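Local coordinates for protein FAD dependent oxidoreductase (Chelativorans sp. BNC1, PDB 6PXS) that binds FAD and oxidises iminodiacetate, acting as an iminodiacetate oxidase of the DadA oxidoreductase family, at residues Q25-D30 and G167-N172; T119-G124 and A141-G146; I227-L232 and D256-V261. All blocks are in the same frame, centred on the assembly; numbering follows the deposited sequence.

Interaction 1: residues Q25-D30 and G167-N172; sequences QVEIID and GATLRN. With FAD (flavin-adenine dinucleotide), chain E.
At the edge of the Rossmann-type sheet that carries FAD, strand 26-29 runs parallel to strand 169-171, with Glu-27 opposite Thr-169 and Ile-28 opposite Leu-170. Ile-28 bonds to the two residues that flank Leu-170: its N donates to Thr-169 O at 2.8 Å, while its O takes a weak bond from Arg-171 N. Val-26 O accepts Thr-169 N at 3.2 Å, and Asp-30 N reaches Arg-171 O at 3.1 Å.

Glu-27, Ile-29, Thr-169 and Arg-171 share one face. There Glu-27 OE2 meets Arg-171 NH2 in a salt bridge of 3.1 Å. NH2 comes to the anti side of OE2, tilted from the carboxylate plane, while OE2 lies in the guanidinium plane; the two flat groups are turned 58° apart. A bend at chi3 (53°) carries the guanidinium over toward strand 26-29, where Ile-29 CG1 packs against one of its faces, 3.7 Å from Arg-171 NH2. On the other face Ile-28 CG2 touches Leu-170 CD1 at 3.9 Å, beside helices 10-20 and 152-164; branched and long apolar chains suit this filling between sheet and helix. Gly-167, with its positive phi, closes helix 152-164 in a Schellman motif just before the strand.

Asp-30, an FAD-binding residue at the strand's end, faces the adenosine ribose of the cofactor, although its modelled spacing from O3B is too short to trust. Its OD1 also accepts Ala-8 N. The ladder thus probably fixes the acid for the cofactor, and the two carboxylates, Glu-27 at NH2 and Asp-173 at NH1, would tend to balance the charge of Arg-171.

Interaction 2: residues T119-G124 and A141-G146; sequences TVRRLG and AIHIPG
Arg-121 and His-143 exchange two backbone hydrogen bonds, Arg-121 N to His-143 O at 3.2 Å and His-143 N to Arg-121 O at 2.9 Å. A third, Leu-123 N to Ala-141 O, is again 2.9 Å. Between these hydrogen-bonded pairs stands the non-hydrogen-bonded pair Arg-122 and Ile-142. The His-143 carbonyl also receives the CA-H of Val-120, 3.4 Å from CA to O.

The ladder joins strand 121-123, an outermost strand within the chain, to a mixed four-stranded sheet, antiparallel to strand 141-144, which is bonded in turn to strand 90-93.

Apolar contacts lie on both faces. Val-120 CG1, set anti to its amide nitrogen (chi1 179°), crosses Ile-142 CG2 at 3.5 Å, near helix 97-111; beta-branched residues suit such an extended backbone. On the opposite face Leu-123 CD1 touches His-143 CB at 3.5 Å, the histidine also meeting Leu-91 and Leu-131. Beyond the strands, Pro-145 CD rests on Thr-119 O at 3.3 Å; with no N-H, the proline has no donor to offer the Thr-119 carbonyl.

Among charged groups, Arg-122, on the same sheet face as Ile-142, stretches its extended chain to helix 97-111, where NH1 forms salt bridges with Asp-101 and Glu-104.

Interaction 3: residues I227-L232 and D256-V261; sequences IIHLHL and DSRVVV
Ile-227 opens the contact by laying its CG1 against Val-260 CG1 where an antiparallel ladder joins strands 220-231 and 258-261. Its CG1 stands anti to the amide nitrogen (chi1 -176°), which swings the longer branch across the valine. Ile-228 contributes its carbonyl, which accepts Val-261 N at 3.0 Å.

His-229 faces the same way as Val-260 and Arg-258. Val-260 CG2 lies over one face of the imidazole in a CH-pi contact, 3.8 Å from the ring centroid. Arg-258 comes alongside instead: its CD sits at the ring edge, 4.0 Å from ND1, and ND1 lies over a face of the guanidinium, the two planes standing 83° apart. Replacing His-229 with an alanine would probably leave the Val-260 methyl without its aromatic platform and the arginine stem freer to turn.

Leu-230 pairs with Val-259 through two hydrogen bonds, Leu-230 N to Val-259 O at 2.6 Å and Val-259 N to Leu-230 O at 3.0 Å. On the sheet face opposite His-229, its CD1 meets Val-261 CG2 at 3.8 Å. His-231 turns its ring toward the turn before strand 258-261, where Asp-256 O lies in the ring plane at the edge. Leu-232 ends the ladder, its N bonded nearly straight to Ser-257 O at 2.8 Å, while its CD2 packs on Val-259 CG2 at 3.6 Å. Asp-256 reaches Arg-153 and Arg-161 of a neighbouring subunit.

Valine and isoleucine fit these buried, extended positions. Strand 298-310 flanks strand 220-231, strand 251-254 flanks strand 258-261, and helix 277-290 packs on Ile-228 and Val-261, while Ile-227 borders Ala-42 and the bound FAD.

In the fold
From the N terminus, the chain lays down strand 26-29 early, and interaction 1 closes only when strand 169-171 returns beside it, a loop of 136 intervening residues. Interaction 2 opens and closes within that loop, bridging a 16-residue gap that holds helix 127-131. Interaction 3 follows in series, its 23-residue gap holding strands 242-244 and 251-254, so no contacts cross. Interaction 1 completes an edge of the Rossmann-type FAD sheet; interactions 2 and 3 belong to two other sheets. The centres of interactions 1 and 2 lie about 43 Å apart, on opposite sides of the chain's centre, whereas those of 2 and 3 are about 23 Å apart.

Interaction 1: residues Q25-D30 and G167-N172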
loop_
_atom_site.group_PDB
_atom_site.type_symbol
_atom_site.label_atom_id
_atom_site.label_comp_id
_atom_site.label_asym_id
_atom_site.label_seq_id
_atom_site.Cartn_x
_atom_site.Cartn_y
_atom_site.Cartn_z
ATOM N N GLN A 25 13.314 -17.152 -31.647
ATOM C CA GLN A 25 13.056 -15.741 -31.379
ATOM C C GLN A 25 11.742 -15.628 -30.615
ATOM O O GLN A 25 10.667 -15.864 -31.176
ATOM C CB GLN A 25 13.008 -14.952 -32.685
ATOM C CG GLN A 25 14.250 -15.113 -33.549
ATOM C CD GLN A 25 14.135 -14.393 -34.879
ATOM O OE1 GLN A 25 13.169 -13.669 -35.124
ATOM N NE2 GLN A 25 15.120 -14.593 -35.746
ATOM N N VAL A 26 11.825 -15.268 -29.337
ATOM C CA VAL A 26 10.678 -15.256 -28.435
ATOM C C VAL A 26 10.250 -13.816 -28.194
ATOM O O VAL A 26 11.070 -12.971 -27.813
ATOM C CB VAL A 26 11.009 -15.957 -27.105
ATOM C CG1 VAL A 26 9.783 -16.004 -26.210
ATOM C CG2 VAL A 26 11.540 -17.358 -27.361
ATOM N N GLU A 27 8.965 -13.539 -28.414
ATOM C CA GLU A 27 8.357 -12.245 -28.115
ATOM C C GLU A 27 7.283 -12.471 -27.060
ATOM O O GLU A 27 6.262 -13.111 -27.335
ATOM C CB GLU A 27 7.772 -11.604 -29.374
ATOM C CG GLU A 27 7.074 -10.270 -29.128
ATOM C CD GLU A 27 6.535 -9.646 -30.403
ATOM O OE1 GLU A 27 6.555 -10.322 -31.454
ATOM O OE2 GLU A 27 6.092 -8.478 -30.354
ATOM N N ILE A 28 7.508 -11.942 -25.859
ATOM C CA ILE A 28 6.634 -12.168 -24.714
ATOM C C ILE A 28 5.793 -10.922 -24.477
ATOM O O ILE A 28 6.303 -9.794 -24.502
ATOM C CB ILE A 28 7.447 -12.519 -23.452
ATOM C CG1 ILE A 28 8.527 -13.554 -23.776
ATOM C CG2 ILE A 28 6.523 -13.044 -22.362
ATOM C CD1 ILE A 28 9.431 -13.876 -22.606
ATOM N N ILE A 29 4.499 -11.127 -24.237
ATOM C CA ILE A 29 3.566 -10.051 -23.927
ATOM C C ILE A 29 2.770 -10.461 -22.697
ATOM O O ILE A 29 2.249 -11.581 -22.637
ATOM C CB ILE A 29 2.626 -9.749 -25.110
ATOM C CG1 ILE A 29 3.446 -9.427 -26.364
ATOM C CG2 ILE A 29 1.691 -8.596 -24.761
ATOM C CD1 ILE A 29 2.619 -9.265 -27.620
ATOM N N ASP A 30 2.676 -9.560 -21.721
ATOM C CA ASP A 30 2.004 -9.865 -20.461
ATOM C C ASP A 30 1.414 -8.585 -19.893
ATOM O O ASP A 30 2.146 -7.630 -19.616
ATOM C CB ASP A 30 2.977 -10.498 -19.464
ATOM C CG ASP A 30 2.328 -10.801 -18.125
ATOM O OD1 ASP A 30 1.497 -11.731 -18.062
ATOM O OD2 ASP A 30 2.654 -10.109 -17.136
ATOM N N GLY A 167 18.032 -13.376 -25.733
ATOM C CA GLY A 167 17.468 -12.820 -26.944
ATOM C C GLY A 167 15.964 -12.652 -26.966
ATOM O O GLY A 167 15.415 -12.320 -28.023
ATOM N N ALA A 168 15.282 -12.861 -25.846
ATOM C CA ALA A 168 13.837 -12.698 -25.802
ATOM C C ALA A 168 13.471 -11.259 -25.441
ATOM O O ALA A 168 14.308 -10.463 -25.013
ATOM C CB ALA A 168 13.219 -13.677 -24.805
ATOM N N THR A 169 12.194 -10.928 -25.626
ATOM C CA THR A 169 11.677 -9.593 -25.356
ATOM C C THR A 169 10.442 -9.689 -24.473
ATOM O O THR A 169 9.640 -10.618 -24.611
ATOM C CB THR A 169 11.319 -8.856 -26.652
ATOM O OG1 THR A 169 10.185 -9.482 -27.265
ATOM C CG2 THR A 169 12.491 -8.875 -27.621
ATOM N N LEU A 170 10.292 -8.721 -23.571
ATOM C CA LEU A 170 9.167 -8.670 -22.649
ATOM C C LEU A 170 8.536 -7.288 -22.714
ATOM O O LEU A 170 9.246 -6.278 -22.702
ATOM C CB LEU A 170 9.611 -8.986 -21.218
ATOM C CG LEU A 170 8.546 -8.876 -20.127
ATOM C CD1 LEU A 170 7.388 -9.826 -20.393
ATOM C CD2 LEU A 170 9.166 -9.149 -18.765
ATOM N N ARG A 171 7.208 -7.250 -22.777
ATOM C CA ARG A 171 6.476 -6.003 -22.940
ATOM C C ARG A 171 5.153 -6.103 -22.195
ATOM O O ARG A 171 4.559 -7.179 -22.096
ATOM C CB ARG A 171 6.242 -5.694 -24.424
ATOM C CG ARG A 171 5.175 -4.646 -24.701
ATOM C CD ARG A 171 5.264 -4.135 -26.135
ATOM N NE ARG A 171 5.240 -5.217 -27.120
ATOM C CZ ARG A 171 4.147 -5.660 -27.739
ATOM N NH1 ARG A 171 2.958 -5.122 -27.489
ATOM N NH2 ARG A 171 4.246 -6.649 -28.617
ATOM N N ASN A 172 4.702 -4.967 -21.665
ATOM C CA ASN A 172 3.421 -4.872 -20.973
ATOM C C ASN A 172 2.391 -4.365 -21.974
ATOM O O ASN A 172 2.445 -3.206 -22.397
ATOM C CB ASN A 172 3.520 -3.948 -19.762
ATOM C CG ASN A 172 2.299 -4.026 -18.865
ATOM O OD1 ASN A 172 1.426 -3.158 -18.904
ATOM N ND2 ASN A 172 2.232 -5.071 -18.049
HETATM P PA FAD E . -1.071 -16.528 -14.440
HETATM O O1A FAD E . -2.273 -15.808 -13.956
HETATM O O2A FAD E . 0.098 -16.535 -13.450
HETATM O O5B FAD E . -0.578 -15.977 -15.824
HETATM C C5B FAD E . -1.486 -15.330 -16.740
HETATM C C4B FAD E . -0.815 -14.098 -17.290
HETATM O O4B FAD E . -1.315 -13.827 -18.621
HETATM C C3B FAD E . -1.054 -12.825 -16.477
HETATM O O3B FAD E . 0.138 -12.051 -16.403
HETATM C C2B FAD E . -2.142 -12.109 -17.279
HETATM O O2B FAD E . -2.119 -10.700 -17.086
HETATM C C1B FAD E . -1.725 -12.480 -18.698
HETATM N N9A FAD E . -2.788 -12.370 -19.692
HETATM C C8A FAD E . -4.010 -12.987 -19.673
HETATM N N7A FAD E . -4.769 -12.698 -20.704
HETATM C C5A FAD E . -3.989 -11.827 -21.451
HETATM C C6A FAD E . -4.216 -11.155 -22.667
HETATM N N6A FAD E . -5.344 -11.257 -23.375
HETATM N N1A FAD E . -3.229 -10.360 -23.136
HETATM C C2A FAD E . -2.098 -10.249 -22.436
HETATM N N3A FAD E . -1.775 -10.835 -21.280
HETATM C C4A FAD E . -2.768 -11.615 -20.838
HETATM N N1 FAD E . 0.359 -23.960 -7.040
HETATM C C2 FAD E . 1.229 -24.843 -6.470
HETATM O O2 FAD E . 1.826 -25.690 -7.143
HETATM N N3 FAD E . 1.463 -24.797 -5.106
HETATM C C4 FAD E . 0.882 -23.917 -4.216
HETATM O O4 FAD E . 1.166 -23.972 -3.021
HETATM C C4X FAD E . -0.045 -22.985 -4.830
HETATM N N5 FAD E . -0.640 -22.118 -4.061
HETATM C C5X FAD E . -1.524 -21.226 -4.646
HETATM C C6 FAD E . -2.169 -20.292 -3.836
HETATM C C7 FAD E . -3.062 -19.371 -4.375
HETATM C C7M FAD E . -3.740 -18.378 -3.469
HETATM C C8 FAD E . -3.327 -19.387 -5.754
HETATM C C8M FAD E . -4.291 -18.405 -6.367
HETATM C C9 FAD E . -2.684 -20.318 -6.564
HETATM C C9A FAD E . -1.788 -21.234 -6.024
HETATM N N10 FAD E . -1.119 -22.187 -6.820
HETATM C C10 FAD E . -0.243 -23.083 -6.253
HETATM C "C1'" FAD E . -1.363 -22.259 -8.270
HETATM C "C2'" FAD E . -0.447 -21.346 -9.083
HETATM O "O2'" FAD E . -0.264 -20.100 -8.409
HETATM C "C3'" FAD E . -1.086 -21.087 -10.448
HETATM O "O3'" FAD E . -1.641 -22.302 -10.941
HETATM C "C4'" FAD E . -0.127 -20.537 -11.503
HETATM O "O4'" FAD E . 0.456 -19.329 -11.016
HETATM C "C5'" FAD E . -0.833 -20.284 -12.818
HETATM O "O5'" FAD E . 0.090 -19.677 -13.745
HETATM P P FAD E . -0.392 -19.171 -15.154
HETATM O O1P FAD E . -1.175 -20.294 -15.842
HETATM O O2P FAD E . 0.720 -18.592 -15.950
HETATM O O3P FAD E . -1.436 -18.036 -14.766
#

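Interaction 2: residues T119-G124 and A141-G146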
loop_
_atom_site.group_PDB
_atom_site.type_symbol
_atom_site.label_atom_id
_atom_site.label_comp_id
_atom_site.label_asym_id
_atom_site.label_seq_id
_atom_site.Cartn_x
_atom_site.Cartn_y
_atom_site.Cartn_z
ATOM N N THR A 119 13.009 -40.658 3.161
ATOM C CA THR A 119 12.521 -41.729 4.025
ATOM C C THR A 119 11.317 -41.207 4.803
ATOM O O THR A 119 11.462 -40.422 5.744
ATOM C CB THR A 119 13.620 -42.218 4.963
ATOM O OG1 THR A 119 14.033 -41.150 5.824
ATOM C CG2 THR A 119 14.818 -42.714 4.165
ATOM N N VAL A 120 10.121 -41.639 4.403
ATOM C CA VAL A 120 8.916 -41.272 5.131
ATOM C C VAL A 120 8.949 -41.920 6.507
ATOM O O VAL A 120 9.281 -43.104 6.653
ATOM C CB VAL A 120 7.660 -41.685 4.346
ATOM C CG1 VAL A 120 6.402 -41.326 5.125
ATOM C CG2 VAL A 120 7.651 -41.023 2.974
ATOM N N ARG A 121 8.603 -41.143 7.528
ATOM C CA ARG A 121 8.727 -41.588 8.910
ATOM C C ARG A 121 7.574 -41.003 9.706
ATOM O O ARG A 121 7.377 -39.784 9.704
ATOM C CB ARG A 121 10.075 -41.154 9.491
ATOM C CG ARG A 121 10.287 -41.488 10.956
ATOM C CD ARG A 121 11.743 -41.263 11.341
ATOM N NE ARG A 121 12.216 -39.941 10.929
ATOM C CZ ARG A 121 13.496 -39.597 10.827
ATOM N NH1 ARG A 121 14.454 -40.474 11.099
ATOM N NH2 ARG A 121 13.823 -38.369 10.443
ATOM N N ARG A 122 6.808 -41.863 10.370
ATOM C CA ARG A 122 5.678 -41.402 11.159
ATOM C C ARG A 122 6.167 -40.913 12.516
ATOM O O ARG A 122 6.851 -41.642 13.241
ATOM C CB ARG A 122 4.646 -42.513 11.336
ATOM C CG ARG A 122 3.378 -42.035 12.017
ATOM C CD ARG A 122 2.276 -43.071 11.942
ATOM N NE ARG A 122 0.979 -42.501 12.292
ATOM C CZ ARG A 122 -0.171 -43.165 12.234
ATOM N NH1 ARG A 122 -0.195 -44.431 11.840
ATOM N NH2 ARG A 122 -1.300 -42.559 12.571
ATOM N N LEU A 123 5.815 -39.679 12.852
ATOM C CA LEU A 123 6.266 -39.035 14.073
ATOM C C LEU A 123 5.209 -39.151 15.164
ATOM O O LEU A 123 4.009 -39.233 14.890
ATOM C CB LEU A 123 6.586 -37.562 13.816
ATOM C CG LEU A 123 7.990 -37.261 13.288
ATOM C CD1 LEU A 123 8.317 -38.124 12.079
ATOM C CD2 LEU A 123 8.122 -35.783 12.946
ATOM N N GLY A 124 5.673 -39.163 16.412
ATOM C CA GLY A 124 4.775 -39.159 17.545
ATOM C C GLY A 124 4.382 -37.754 17.956
ATOM O O GLY A 124 4.924 -36.762 17.470
ATOM N N ALA A 141 2.004 -36.728 13.124
ATOM C CA ALA A 141 2.255 -36.275 11.764
ATOM C C ALA A 141 3.064 -37.323 11.017
ATOM O O ALA A 141 3.587 -38.276 11.600
ATOM C CB ALA A 141 2.982 -34.926 11.756
ATOM N N ILE A 142 3.154 -37.126 9.704
ATOM C CA ILE A 142 3.962 -37.951 8.817
ATOM C C ILE A 142 5.014 -37.049 8.191
ATOM O O ILE A 142 4.678 -36.022 7.588
ATOM C CB ILE A 142 3.105 -38.631 7.733
ATOM C CG1 ILE A 142 2.035 -39.510 8.384
ATOM C CG2 ILE A 142 3.985 -39.453 6.797
ATOM C CD1 ILE A 142 0.988 -40.015 7.417
ATOM N N HIS A 143 6.279 -37.427 8.334
ATOM C CA HIS A 143 7.396 -36.602 7.895
ATOM C C HIS A 143 7.847 -37.052 6.510
ATOM O O HIS A 143 8.201 -38.220 6.317
ATOM C CB HIS A 143 8.550 -36.689 8.892
ATOM C CG HIS A 143 9.667 -35.735 8.608
ATOM N ND1 HIS A 143 10.839 -36.121 7.998
ATOM C CD2 HIS A 143 9.788 -34.409 8.853
ATOM C CE1 HIS A 143 11.636 -35.075 7.878
ATOM N NE2 HIS A 143 11.021 -34.023 8.389
ATOM N N ILE A 144 7.831 -36.126 5.556
ATOM C CA ILE A 144 8.300 -36.381 4.195
ATOM C C ILE A 144 9.501 -35.479 3.938
ATOM O O ILE A 144 9.324 -34.324 3.523
ATOM C CB ILE A 144 7.195 -36.128 3.156
ATOM C CG1 ILE A 144 5.948 -36.952 3.485
ATOM C CG2 ILE A 144 7.697 -36.470 1.759
ATOM C CD1 ILE A 144 4.785 -36.699 2.546
ATOM N N PRO A 145 10.732 -35.949 4.159
ATOM C CA PRO A 145 11.893 -35.056 4.003
ATOM C C PRO A 145 12.000 -34.422 2.627
ATOM O O PRO A 145 12.667 -33.388 2.491
ATOM C CB PRO A 145 13.089 -35.976 4.288
ATOM C CG PRO A 145 12.526 -37.116 5.072
ATOM C CD PRO A 145 11.127 -37.304 4.580
ATOM N N GLY A 146 11.360 -34.995 1.604
ATOM C CA GLY A 146 11.498 -34.475 0.254
ATOM C C GLY A 146 10.649 -33.261 -0.051
ATOM O O GLY A 146 10.909 -32.571 -1.042
#

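Interaction 3: residues I227-L232 and D256-V261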
loop_
_atom_site.group_PDB
_atom_site.type_symbol
_atom_site.label_atom_id
_atom_site.label_comp_id
_atom_site.label_asym_id
_atom_site.label_seq_id
_atom_site.Cartn_x
_atom_site.Cartn_y
_atom_site.Cartn_z
ATOM N N ILE A 227 -4.641 -15.546 0.360
ATOM C CA ILE A 227 -3.529 -16.183 1.057
ATOM C C ILE A 227 -2.899 -15.158 1.989
ATOM O O ILE A 227 -2.671 -14.011 1.593
ATOM C CB ILE A 227 -2.492 -16.743 0.064
ATOM C CG1 ILE A 227 -1.389 -17.502 0.801
ATOM C CG2 ILE A 227 -1.899 -15.626 -0.782
ATOM C CD1 ILE A 227 -0.501 -18.318 -0.121
ATOM N N ILE A 228 -2.622 -15.571 3.225
ATOM C CA ILE A 228 -2.146 -14.671 4.271
ATOM C C ILE A 228 -0.649 -14.860 4.463
ATOM O O ILE A 228 -0.141 -15.988 4.430
ATOM C CB ILE A 228 -2.905 -14.912 5.591
ATOM C CG1 ILE A 228 -4.372 -14.508 5.434
ATOM C CG2 ILE A 228 -2.245 -14.140 6.728
ATOM C CD1 ILE A 228 -5.231 -14.831 6.629
ATOM N N HIS A 229 0.056 -13.753 4.679
ATOM C CA HIS A 229 1.490 -13.755 4.941
ATOM C C HIS A 229 1.730 -13.206 6.339
ATOM O O HIS A 229 1.301 -12.091 6.653
ATOM C CB HIS A 229 2.239 -12.923 3.898
ATOM C CG HIS A 229 2.276 -13.553 2.541
ATOM N ND1 HIS A 229 3.455 -13.853 1.892
ATOM C CD2 HIS A 229 1.280 -13.950 1.714
ATOM C CE1 HIS A 229 3.184 -14.402 0.722
ATOM N NE2 HIS A 229 1.872 -14.473 0.590
ATOM N N LEU A 230 2.412 -13.986 7.171
ATOM C CA LEU A 230 2.698 -13.621 8.550
ATOM C C LEU A 230 4.183 -13.338 8.724
ATOM O O LEU A 230 5.011 -13.695 7.883
ATOM C CB LEU A 230 2.270 -14.732 9.511
ATOM C CG LEU A 230 0.827 -15.216 9.372
ATOM C CD1 LEU A 230 0.563 -16.341 10.353
ATOM C CD2 LEU A 230 -0.155 -14.081 9.588
ATOM N N HIS A 231 4.513 -12.696 9.842
ATOM C CA HIS A 231 5.886 -12.330 10.158
ATOM C C HIS A 231 6.148 -12.615 11.628
ATOM O O HIS A 231 5.397 -12.157 12.494
ATOM C CB HIS A 231 6.143 -10.852 9.841
ATOM C CG HIS A 231 7.533 -10.395 10.156
ATOM N ND1 HIS A 231 8.647 -10.912 9.529
ATOM C CD2 HIS A 231 7.988 -9.464 11.027
ATOM C CE1 HIS A 231 9.729 -10.319 10.002
ATOM N NE2 HIS A 231 9.357 -9.438 10.913
ATOM N N LEU A 232 7.212 -13.374 11.904
ATOM C CA LEU A 232 7.608 -13.739 13.263
ATOM C C LEU A 232 8.871 -12.971 13.632
ATOM O O LEU A 232 9.984 -13.498 13.489
ATOM C CB LEU A 232 7.842 -15.248 13.375
ATOM C CG LEU A 232 6.616 -16.165 13.418
ATOM C CD1 LEU A 232 5.763 -15.860 14.642
ATOM C CD2 LEU A 232 5.796 -16.051 12.142
ATOM N N ASP A 256 13.018 -15.190 5.663
ATOM C CA ASP A 256 12.943 -13.918 6.375
ATOM C C ASP A 256 11.822 -13.923 7.407
ATOM O O ASP A 256 10.961 -13.038 7.401
ATOM C CB ASP A 256 12.750 -12.763 5.388
ATOM C CG ASP A 256 12.882 -11.400 6.051
ATOM O OD1 ASP A 256 13.031 -11.348 7.290
ATOM O OD2 ASP A 256 12.838 -10.381 5.332
ATOM N N SER A 257 11.829 -14.912 8.301
ATOM C CA SER A 257 10.894 -14.956 9.426
ATOM C C SER A 257 9.448 -14.811 8.958
ATOM O O SER A 257 8.608 -14.229 9.649
ATOM C CB SER A 257 11.231 -13.873 10.455
ATOM O OG SER A 257 12.580 -13.967 10.880
ATOM N N ARG A 258 9.147 -15.347 7.779
ATOM C CA ARG A 258 7.839 -15.208 7.158
ATOM C C ARG A 258 7.138 -16.559 7.113
ATOM O O ARG A 258 7.754 -17.577 6.787
ATOM C CB ARG A 258 7.972 -14.638 5.743
ATOM C CG ARG A 258 6.660 -14.190 5.125
ATOM C CD ARG A 258 6.888 -13.423 3.829
ATOM N NE ARG A 258 7.510 -14.254 2.802
ATOM C CZ ARG A 258 7.802 -13.835 1.573
ATOM N NH1 ARG A 258 7.530 -12.588 1.209
ATOM N NH2 ARG A 258 8.366 -14.666 0.707
ATOM N N VAL A 259 5.851 -16.560 7.448
ATOM C CA VAL A 259 5.019 -17.755 7.403
ATOM C C VAL A 259 3.774 -17.440 6.587
ATOM O O VAL A 259 3.108 -16.428 6.831
ATOM C CB VAL A 259 4.630 -18.241 8.813
ATOM C CG1 VAL A 259 3.712 -19.448 8.727
ATOM C CG2 VAL A 259 5.875 -18.576 9.619
ATOM N N VAL A 260 3.466 -18.303 5.621
ATOM C CA VAL A 260 2.296 -18.163 4.763
ATOM C C VAL A 260 1.297 -19.247 5.139
ATOM O O VAL A 260 1.690 -20.372 5.471
ATOM C CB VAL A 260 2.683 -18.259 3.274
ATOM C CG1 VAL A 260 1.480 -17.987 2.390
ATOM C CG2 VAL A 260 3.820 -17.292 2.960
ATOM N N VAL A 261 0.008 -18.913 5.084
ATOM C CA VAL A 261 -1.045 -19.811 5.545
ATOM C C VAL A 261 -1.995 -20.123 4.395
ATOM O O VAL A 261 -2.220 -19.300 3.502
ATOM C CB VAL A 261 -1.810 -19.213 6.744
ATOM C CG1 VAL A 261 -2.784 -20.231 7.317
ATOM C CG2 VAL A 261 -0.835 -18.752 7.811
#